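PfEMP1 variant 1 of strain MC (Plasmodium falciparum, PDB 5LGD) probably binds host cell surface receptors; the chain here is one largely helical domain of the DBL clan, cut from this much longer parasite protein. Local coordinates at residues Trp12-Asp17 / Lys60-Lys65; Ile20-Trp25 / Glu113-Gln118; Leu94-Ile99 / Asn107-Ile112. One frame throughout, in Å; residues are numbered along the deposited sequence.

Contact 1. Residues Trp12-Asp17 / Lys60-Lys65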
# COMPACT_ATOMS: atom_id res chain seq x y z
N TRP B 12 -19.69 11.67 -18.59
CA TRP B 12 -20.26 12.69 -17.72
C TRP B 12 -20.92 13.81 -18.45
O TRP B 12 -21.99 14.24 -18.04
CB TRP B 12 -19.20 13.18 -16.73
CG TRP B 12 -18.88 12.07 -15.78
CD1 TRP B 12 -17.73 11.33 -15.74
CD2 TRP B 12 -19.78 11.47 -14.86
NE1 TRP B 12 -17.84 10.35 -14.79
CE2 TRP B 12 -19.09 10.43 -14.21
CE3 TRP B 12 -21.09 11.77 -14.44
CZ2 TRP B 12 -19.66 9.66 -13.21
CZ3 TRP B 12 -21.66 10.99 -13.46
CH2 TRP B 12 -20.95 9.96 -12.85
N MET B 13 -20.37 14.18 -19.60
CA MET B 13 -20.96 15.18 -20.49
C MET B 13 -22.35 14.72 -20.98
O MET B 13 -23.27 15.53 -21.03
CB MET B 13 -20.04 15.38 -21.71
CG MET B 13 -20.39 16.61 -22.53
SD MET B 13 -20.19 16.33 -24.30
CE MET B 13 -21.33 14.93 -24.56
N TRP B 14 -22.48 13.46 -21.38
CA TRP B 14 -23.72 12.88 -21.90
C TRP B 14 -24.78 12.86 -20.80
O TRP B 14 -25.91 13.31 -21.03
CB TRP B 14 -23.49 11.48 -22.49
CG TRP B 14 -24.72 10.89 -23.10
CD1 TRP B 14 -25.05 10.86 -24.42
CD2 TRP B 14 -25.78 10.21 -22.40
NE1 TRP B 14 -26.27 10.24 -24.59
CE2 TRP B 14 -26.75 9.85 -23.36
CE3 TRP B 14 -26.02 9.89 -21.05
CZ2 TRP B 14 -27.94 9.20 -23.02
CZ3 TRP B 14 -27.21 9.25 -20.72
CH2 TRP B 14 -28.14 8.90 -21.70
N VAL B 15 -24.41 12.35 -19.62
CA VAL B 15 -25.23 12.28 -18.41
C VAL B 15 -25.73 13.70 -18.05
O VAL B 15 -26.94 13.91 -17.88
CB VAL B 15 -24.46 11.58 -17.24
CG1 VAL B 15 -25.13 11.85 -15.89
CG2 VAL B 15 -24.35 10.08 -17.49
N HIS B 16 -24.81 14.67 -17.97
CA HIS B 16 -25.14 16.05 -17.68
C HIS B 16 -26.13 16.64 -18.71
O HIS B 16 -27.17 17.19 -18.33
CB HIS B 16 -23.84 16.89 -17.64
CG HIS B 16 -24.09 18.35 -17.58
ND1 HIS B 16 -24.12 19.12 -18.72
CD2 HIS B 16 -24.34 19.14 -16.51
CE1 HIS B 16 -24.38 20.35 -18.32
NE2 HIS B 16 -24.50 20.41 -17.00
N ASP B 17 -25.79 16.56 -20.00
CA ASP B 17 -26.62 17.08 -21.09
C ASP B 17 -27.99 16.38 -21.18
O ASP B 17 -28.97 17.03 -21.51
CB ASP B 17 -25.88 16.99 -22.44
CG ASP B 17 -24.59 17.78 -22.53
OD1 ASP B 17 -24.24 18.49 -21.55
OD2 ASP B 17 -23.91 17.67 -23.55
N LYS B 60 -32.44 6.42 -24.60
CA LYS B 60 -32.46 5.02 -24.17
C LYS B 60 -31.47 4.18 -24.98
O LYS B 60 -30.76 3.33 -24.41
CB LYS B 60 -33.88 4.43 -24.32
CG LYS B 60 -34.78 4.73 -23.11
CD LYS B 60 -36.17 4.07 -23.17
CE LYS B 60 -36.19 2.56 -23.33
NZ LYS B 60 -35.51 1.83 -22.22
N THR B 61 -31.39 4.45 -26.30
CA THR B 61 -30.51 3.77 -27.26
C THR B 61 -29.07 4.24 -27.07
O THR B 61 -28.16 3.42 -27.04
CB THR B 61 -31.02 3.93 -28.72
OG1 THR B 61 -32.40 3.59 -28.81
CG2 THR B 61 -30.24 3.08 -29.72
N GLU B 62 -28.85 5.56 -26.92
CA GLU B 62 -27.51 6.11 -26.70
C GLU B 62 -26.92 5.56 -25.42
O GLU B 62 -25.75 5.17 -25.39
CB GLU B 62 -27.53 7.64 -26.68
CG GLU B 62 -27.49 8.25 -28.07
CD GLU B 62 -27.80 9.73 -28.16
OE1 GLU B 62 -27.47 10.49 -27.21
OE2 GLU B 62 -28.38 10.14 -29.19
N TRP B 63 -27.77 5.48 -24.36
CA TRP B 63 -27.42 4.98 -23.03
C TRP B 63 -27.00 3.53 -23.04
O TRP B 63 -26.05 3.19 -22.34
CB TRP B 63 -28.53 5.24 -22.00
CG TRP B 63 -28.19 4.85 -20.60
CD1 TRP B 63 -28.92 4.05 -19.77
CD2 TRP B 63 -27.06 5.29 -19.82
NE1 TRP B 63 -28.33 3.96 -18.53
CE2 TRP B 63 -27.18 4.72 -18.54
CE3 TRP B 63 -25.94 6.09 -20.10
CZ2 TRP B 63 -26.20 4.88 -17.55
CZ3 TRP B 63 -24.99 6.28 -19.11
CH2 TRP B 63 -25.12 5.68 -17.86
N GLY B 64 -27.69 2.71 -23.85
CA GLY B 64 -27.39 1.29 -24.03
C GLY B 64 -25.97 1.10 -24.54
O GLY B 64 -25.22 0.25 -24.02
N LYS B 65 -25.58 1.91 -25.55
CA LYS B 65 -24.25 1.90 -26.16
C LYS B 65 -23.15 2.34 -25.15
O LYS B 65 -22.07 1.74 -25.11
CB LYS B 65 -24.23 2.78 -27.43
CG LYS B 65 -24.84 2.12 -28.69
CD LYS B 65 -25.42 3.19 -29.62
CE LYS B 65 -26.35 2.63 -30.69
NZ LYS B 65 -25.65 2.34 -31.98
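Trp-14 overlaps Trp-63 only at a corner: the six-membered rings are near parallel (13°) but slid apart, their centroids 5.2 Å from each other, while the side chains cross at about a right angle. The nearest atoms are Trp-14 CZ3 and Trp-63 CE3, at 3.5 Å, while Trp-14 CH2 rests 3.7 Å from Trp-63 CB. Both indoles leave their helices with CG anti to the backbone N (chi1 -177° for Trp-14), which sends Trp-14 straight at helix 45-70 and lets Trp-63 swing out beside it. The other end of the Trp-14 ring is polar: its NE1 donates to Glu-62 OE1 over 2.9 Å, almost in the ring plane and to the lone pair facing away from the second carboxylate oxygen. Glu-62 OE1 also forms a salt bridge with Lys-59, so the indole N-H meets an oxygen already engaged by a positive charge. The contact joins helices 7-29 and 45-70, which run nearly antiparallel in this DBL-clan domain and whose segment axes come no nearer than 11.8 Å; Trp-14 bridges much of that width, with Trp-63 packed beside it. Val-15 adds CG2 at 4.2 Å from Trp-63 CZ3. Ile-145 of helix 144-162 touches both indoles, and Trp-63 NE1 is hydrogen-bonded to Asp-146, which would limit rotation of that ring. Within helix 7-29, His-16 ND1 donates to Asp-17 OD1 at 2.9 Å.

Contact 2. Residues Ile20-Trp25 / Glu113-Gln118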
# COMPACT_ATOMS: atom_id res chain seq x y z
N ILE B 20 -30.11 17.86 -18.32
CA ILE B 20 -30.37 19.23 -18.70
C ILE B 20 -31.47 19.27 -19.75
O ILE B 20 -32.39 20.07 -19.63
CB ILE B 20 -29.04 19.99 -19.08
CG1 ILE B 20 -28.15 20.27 -17.82
CG2 ILE B 20 -29.30 21.31 -19.80
CD1 ILE B 20 -28.81 20.71 -16.59
N ASP B 21 -31.41 18.41 -20.73
CA ASP B 21 -32.43 18.29 -21.78
C ASP B 21 -33.77 17.89 -21.17
O ASP B 21 -34.79 18.48 -21.48
CB ASP B 21 -31.98 17.31 -22.86
CG ASP B 21 -30.85 17.76 -23.76
OD1 ASP B 21 -30.59 18.97 -23.83
OD2 ASP B 21 -30.27 16.90 -24.45
N SER B 22 -33.75 16.96 -20.21
CA SER B 22 -34.96 16.53 -19.50
C SER B 22 -35.64 17.76 -18.83
O SER B 22 -36.85 17.96 -18.98
CB SER B 22 -34.64 15.42 -18.51
OG SER B 22 -35.81 14.84 -17.97
N ILE B 23 -34.85 18.64 -18.21
CA ILE B 23 -35.34 19.88 -17.58
C ILE B 23 -35.83 20.87 -18.64
O ILE B 23 -36.83 21.55 -18.42
CB ILE B 23 -34.23 20.55 -16.70
CG1 ILE B 23 -33.82 19.67 -15.50
CG2 ILE B 23 -34.62 21.97 -16.27
CD1 ILE B 23 -32.38 20.00 -14.99
N LYS B 24 -35.07 21.01 -19.75
CA LYS B 24 -35.39 21.95 -20.83
C LYS B 24 -36.71 21.60 -21.54
O LYS B 24 -37.29 22.49 -22.14
CB LYS B 24 -34.24 22.06 -21.84
CG LYS B 24 -33.11 22.97 -21.40
CD LYS B 24 -31.86 22.65 -22.21
CE LYS B 24 -31.06 23.88 -22.56
NZ LYS B 24 -30.24 24.37 -21.42
N TRP B 25 -37.17 20.32 -21.44
CA TRP B 25 -38.46 19.91 -22.00
C TRP B 25 -39.59 20.61 -21.26
O TRP B 25 -40.53 21.07 -21.88
CB TRP B 25 -38.65 18.39 -21.97
CG TRP B 25 -38.05 17.73 -23.17
CD1 TRP B 25 -36.94 16.94 -23.20
CD2 TRP B 25 -38.52 17.82 -24.53
NE1 TRP B 25 -36.69 16.51 -24.49
CE2 TRP B 25 -37.64 17.05 -25.33
CE3 TRP B 25 -39.59 18.49 -25.15
CZ2 TRP B 25 -37.83 16.90 -26.72
CZ3 TRP B 25 -39.77 18.34 -26.52
CH2 TRP B 25 -38.87 17.58 -27.29
N GLU B 113 -31.86 17.69 -9.01
CA GLU B 113 -32.35 17.11 -7.76
C GLU B 113 -33.89 17.14 -7.74
O GLU B 113 -34.49 16.11 -7.46
CB GLU B 113 -31.74 17.88 -6.58
CG GLU B 113 -31.70 17.12 -5.26
CD GLU B 113 -31.02 17.85 -4.11
OE1 GLU B 113 -30.88 19.09 -4.17
OE2 GLU B 113 -30.65 17.16 -3.14
N ALA B 114 -34.52 18.27 -8.13
CA ALA B 114 -35.98 18.43 -8.22
C ALA B 114 -36.60 17.45 -9.25
O ALA B 114 -37.61 16.79 -8.95
CB ALA B 114 -36.32 19.86 -8.61
N LEU B 115 -35.99 17.38 -10.46
CA LEU B 115 -36.36 16.49 -11.57
C LEU B 115 -36.30 15.02 -11.11
O LEU B 115 -37.23 14.27 -11.37
CB LEU B 115 -35.43 16.71 -12.79
CG LEU B 115 -35.77 15.92 -14.08
CD1 LEU B 115 -36.60 16.78 -15.04
CD2 LEU B 115 -34.51 15.52 -14.78
N LEU B 116 -35.23 14.64 -10.40
CA LEU B 116 -35.07 13.27 -9.91
C LEU B 116 -36.05 12.96 -8.77
O LEU B 116 -36.57 11.84 -8.72
CB LEU B 116 -33.61 13.00 -9.48
CG LEU B 116 -32.51 13.13 -10.54
CD1 LEU B 116 -31.16 12.90 -9.93
CD2 LEU B 116 -32.73 12.15 -11.72
N GLU B 117 -36.32 13.96 -7.88
CA GLU B 117 -37.29 13.84 -6.77
C GLU B 117 -38.66 13.54 -7.32
O GLU B 117 -39.30 12.59 -6.86
CB GLU B 117 -37.33 15.09 -5.85
CG GLU B 117 -36.24 15.11 -4.78
CD GLU B 117 -35.99 16.38 -3.97
OE1 GLU B 117 -36.59 17.44 -4.28
OE2 GLU B 117 -35.17 16.30 -3.03
N GLN B 118 -39.09 14.30 -8.36
CA GLN B 118 -40.38 14.13 -9.03
C GLN B 118 -40.45 12.89 -9.90
O GLN B 118 -41.54 12.52 -10.31
CB GLN B 118 -40.79 15.39 -9.81
CG GLN B 118 -41.34 16.51 -8.93
CD GLN B 118 -42.75 16.32 -8.38
OE1 GLN B 118 -43.32 17.22 -7.74
NE2 GLN B 118 -43.36 15.16 -8.62
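Ser-22 OG is hydrogen-bonded to Glu-152 OE1 of helix 144-162, and over the same hydroxyl oxygen lie the two methyls of Leu-115. Leu-115 CD2 stands 3.5 Å from Ser-22 OG, and Leu-115 CD1 3.6 Å from it, so the fork of the leucine straddles the oxygen. CD2 also rests 3.7 Å from Ser-22 CB. The leucine reaches across because its CG is anti to the backbone N (chi1 -175°), while chi2 of 96° lies away from a staggered value and turns the two methyls to the serine together. Ile-23 supplies the remaining apolar surface: its CG1 lies 4.0 Å from Leu-115 CD1, the two side chains meeting at a slant. Only these three residues touch across the pair, and the CA atoms of Ile-23 and Leu-115 are the nearest of the two segments, at 7.0 Å. The contact brings helix 106-118 against the C-terminal half of helix 7-29. Trp-55 of helix 45-70 also touches Ser-22, so the serine sits where three further helices converge on its own, in keeping with the all-helical build of this DBL-clan domain. No hydrogen bond links the two segments. Attachment here is therefore by van der Waals contact of one leucine, while the buried hydroxyl has its polar partner in Glu-152, so it can lie under the leucine methyls at little cost.

Contact 3. Residues Leu94-Ile99 / Asn107-Ile112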
# COMPACT_ATOMS: atom_id res chain seq x y z
N LEU B 94 -24.02 10.72 -5.15
CA LEU B 94 -22.73 10.78 -5.84
C LEU B 94 -22.88 11.42 -7.22
O LEU B 94 -22.00 12.16 -7.65
CB LEU B 94 -22.08 9.38 -5.98
CG LEU B 94 -20.71 9.31 -6.69
CD1 LEU B 94 -19.68 10.21 -6.02
CD2 LEU B 94 -20.16 7.86 -6.67
N LEU B 95 -23.95 11.09 -7.94
CA LEU B 95 -24.21 11.65 -9.27
C LEU B 95 -24.19 13.20 -9.25
O LEU B 95 -23.55 13.82 -10.09
CB LEU B 95 -25.56 11.13 -9.80
CG LEU B 95 -26.03 11.72 -11.11
CD1 LEU B 95 -25.01 11.47 -12.19
CD2 LEU B 95 -27.32 11.08 -11.54
N LEU B 96 -24.89 13.80 -8.29
CA LEU B 96 -25.02 15.23 -8.12
C LEU B 96 -23.66 15.83 -7.70
O LEU B 96 -23.29 16.91 -8.18
CB LEU B 96 -26.13 15.50 -7.04
CG LEU B 96 -27.61 15.78 -7.49
CD1 LEU B 96 -27.96 15.24 -8.85
CD2 LEU B 96 -28.63 15.36 -6.44
N GLU B 97 -22.90 15.11 -6.85
CA GLU B 97 -21.57 15.57 -6.48
C GLU B 97 -20.63 15.68 -7.71
O GLU B 97 -19.90 16.65 -7.83
CB GLU B 97 -20.93 14.56 -5.55
CG GLU B 97 -20.91 14.89 -4.10
CD GLU B 97 -20.16 13.77 -3.41
OE1 GLU B 97 -20.68 13.25 -2.40
OE2 GLU B 97 -19.09 13.37 -3.93
N ILE B 98 -20.59 14.63 -8.55
CA ILE B 98 -19.69 14.57 -9.71
C ILE B 98 -20.07 15.67 -10.71
O ILE B 98 -19.20 16.43 -11.13
CB ILE B 98 -19.68 13.15 -10.33
CG1 ILE B 98 -18.94 12.17 -9.37
CG2 ILE B 98 -19.08 13.11 -11.75
CD1 ILE B 98 -19.14 10.70 -9.70
N ILE B 99 -21.36 15.82 -10.99
CA ILE B 99 -21.86 16.88 -11.89
C ILE B 99 -21.44 18.23 -11.40
O ILE B 99 -20.87 18.97 -12.19
CB ILE B 99 -23.35 16.78 -12.22
CG1 ILE B 99 -23.57 15.50 -13.08
CG2 ILE B 99 -23.84 18.03 -12.99
CD1 ILE B 99 -24.90 15.06 -13.11
N ASN B 107 -27.06 25.66 -9.06
CA ASN B 107 -28.46 25.82 -9.43
C ASN B 107 -28.90 24.80 -10.41
O ASN B 107 -30.04 24.36 -10.37
CB ASN B 107 -28.73 27.21 -9.94
CG ASN B 107 -30.18 27.53 -9.91
OD1 ASN B 107 -30.81 27.61 -8.86
ND2 ASN B 107 -30.77 27.60 -11.06
N GLU B 108 -27.99 24.41 -11.30
CA GLU B 108 -28.22 23.34 -12.23
C GLU B 108 -28.45 22.05 -11.38
O GLU B 108 -29.36 21.29 -11.69
CB GLU B 108 -27.00 23.25 -13.17
CG GLU B 108 -26.87 21.99 -13.96
CD GLU B 108 -25.65 22.06 -14.85
OE1 GLU B 108 -25.77 22.63 -15.96
OE2 GLU B 108 -24.58 21.55 -14.44
N ILE B 109 -27.71 21.90 -10.25
CA ILE B 109 -27.86 20.74 -9.36
C ILE B 109 -29.24 20.77 -8.70
O ILE B 109 -29.94 19.77 -8.73
CB ILE B 109 -26.69 20.61 -8.34
CG1 ILE B 109 -25.36 20.38 -9.06
CG2 ILE B 109 -26.96 19.54 -7.25
CD1 ILE B 109 -25.21 19.11 -9.84
N LYS B 110 -29.67 21.95 -8.20
CA LYS B 110 -31.00 22.15 -7.60
C LYS B 110 -32.12 21.63 -8.54
O LYS B 110 -33.00 20.90 -8.08
CB LYS B 110 -31.23 23.64 -7.29
CG LYS B 110 -32.43 23.95 -6.40
CD LYS B 110 -32.48 25.45 -6.15
CE LYS B 110 -33.41 25.81 -5.03
NZ LYS B 110 -33.30 27.24 -4.69
N ARG B 111 -32.08 22.04 -9.84
CA ARG B 111 -33.04 21.68 -10.90
C ARG B 111 -33.04 20.15 -11.15
O ARG B 111 -34.11 19.55 -11.30
CB ARG B 111 -32.74 22.42 -12.24
CG ARG B 111 -32.71 23.96 -12.19
CD ARG B 111 -32.96 24.73 -13.52
NE ARG B 111 -32.51 24.09 -14.76
CZ ARG B 111 -31.26 24.10 -15.22
NH1 ARG B 111 -30.28 24.64 -14.52
NH2 ARG B 111 -30.96 23.49 -16.37
N ILE B 112 -31.83 19.53 -11.19
CA ILE B 112 -31.65 18.10 -11.45
C ILE B 112 -32.25 17.31 -10.25
O ILE B 112 -33.09 16.44 -10.47
CB ILE B 112 -30.16 17.75 -11.72
CG1 ILE B 112 -29.68 18.46 -13.02
CG2 ILE B 112 -30.01 16.20 -11.83
CD1 ILE B 112 -28.18 18.44 -13.35
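Leu-96 and Ile-109 mark the closest backbone approach, their CA atoms 6.3 Å apart, between segments whose axes run nearly antiparallel (155°) and come within 10.2 Å. Helices 92-103 and 106-118 follow each other directly in the chain, so this is the inner face of a helical hairpin. Ile-109 is its central side chain. It sends CG2 to within 3.8 Å of Leu-96 CG, and its other branch runs on so that CD1 packs 3.6 Å from Ile-99 CG2. On the way Ile-109 CD1 passes 3.4 Å from Leu-96 O, a methyl set against a backbone carbonyl. One turn later Ile-112 CG2 lies 3.7 Å from Leu-96 CD1; Leu-96 points one way along the interface and the two isoleucines the other, so they pass flank to flank. With chi1 at -68°, Ile-99 places CG2 opposite its backbone N and facing helix 106-118, where it also meets Glu-108 OE2 at 3.9 Å. The other oxygen of this buried carboxylate, OE1, is hydrogen-bonded to His-16 of helix 7-29. Near the turn, Asp-105 OD1 accepts a hydrogen bond from Glu-108 N. Between the two segments there is no hydrogen bond: interlocked aliphatic branches hold the hairpin's inner face, and at its border the bond to His-16 would help a charged carboxylate to be tolerated in the buried setting, the more so if the imidazole is protonated.

How the contacts relate
Helix 7-29 serves contact 1 with its first half and contact 2 further along, their centres 15 Å apart, and contact 3 packs against it along both, from Trp-12 to Ile-23. Contacts 2 and 3 share helix 106-118 and lie about 10 Å apart between centres; Ile-23 CD1 packs 3.7 Å from Ile-112 CG1, joining their apolar surfaces. Trp-12 CZ3 and Leu-95 CD1 meet at 3.6 Å, and His-16 NE2 lies 2.8 Å from Glu-108 OE1, a probable hydrogen bond; both tie contact 1 to contact 3. Another protein's chain packs against Trp-12, Leu-94 and Ile-98 and hydrogen-bonds Glu-97, so helix 92-103 and Trp-12 lie at that interface. A glycerol, probably from crystallisation, is hydrogen-bonded to Asn-107.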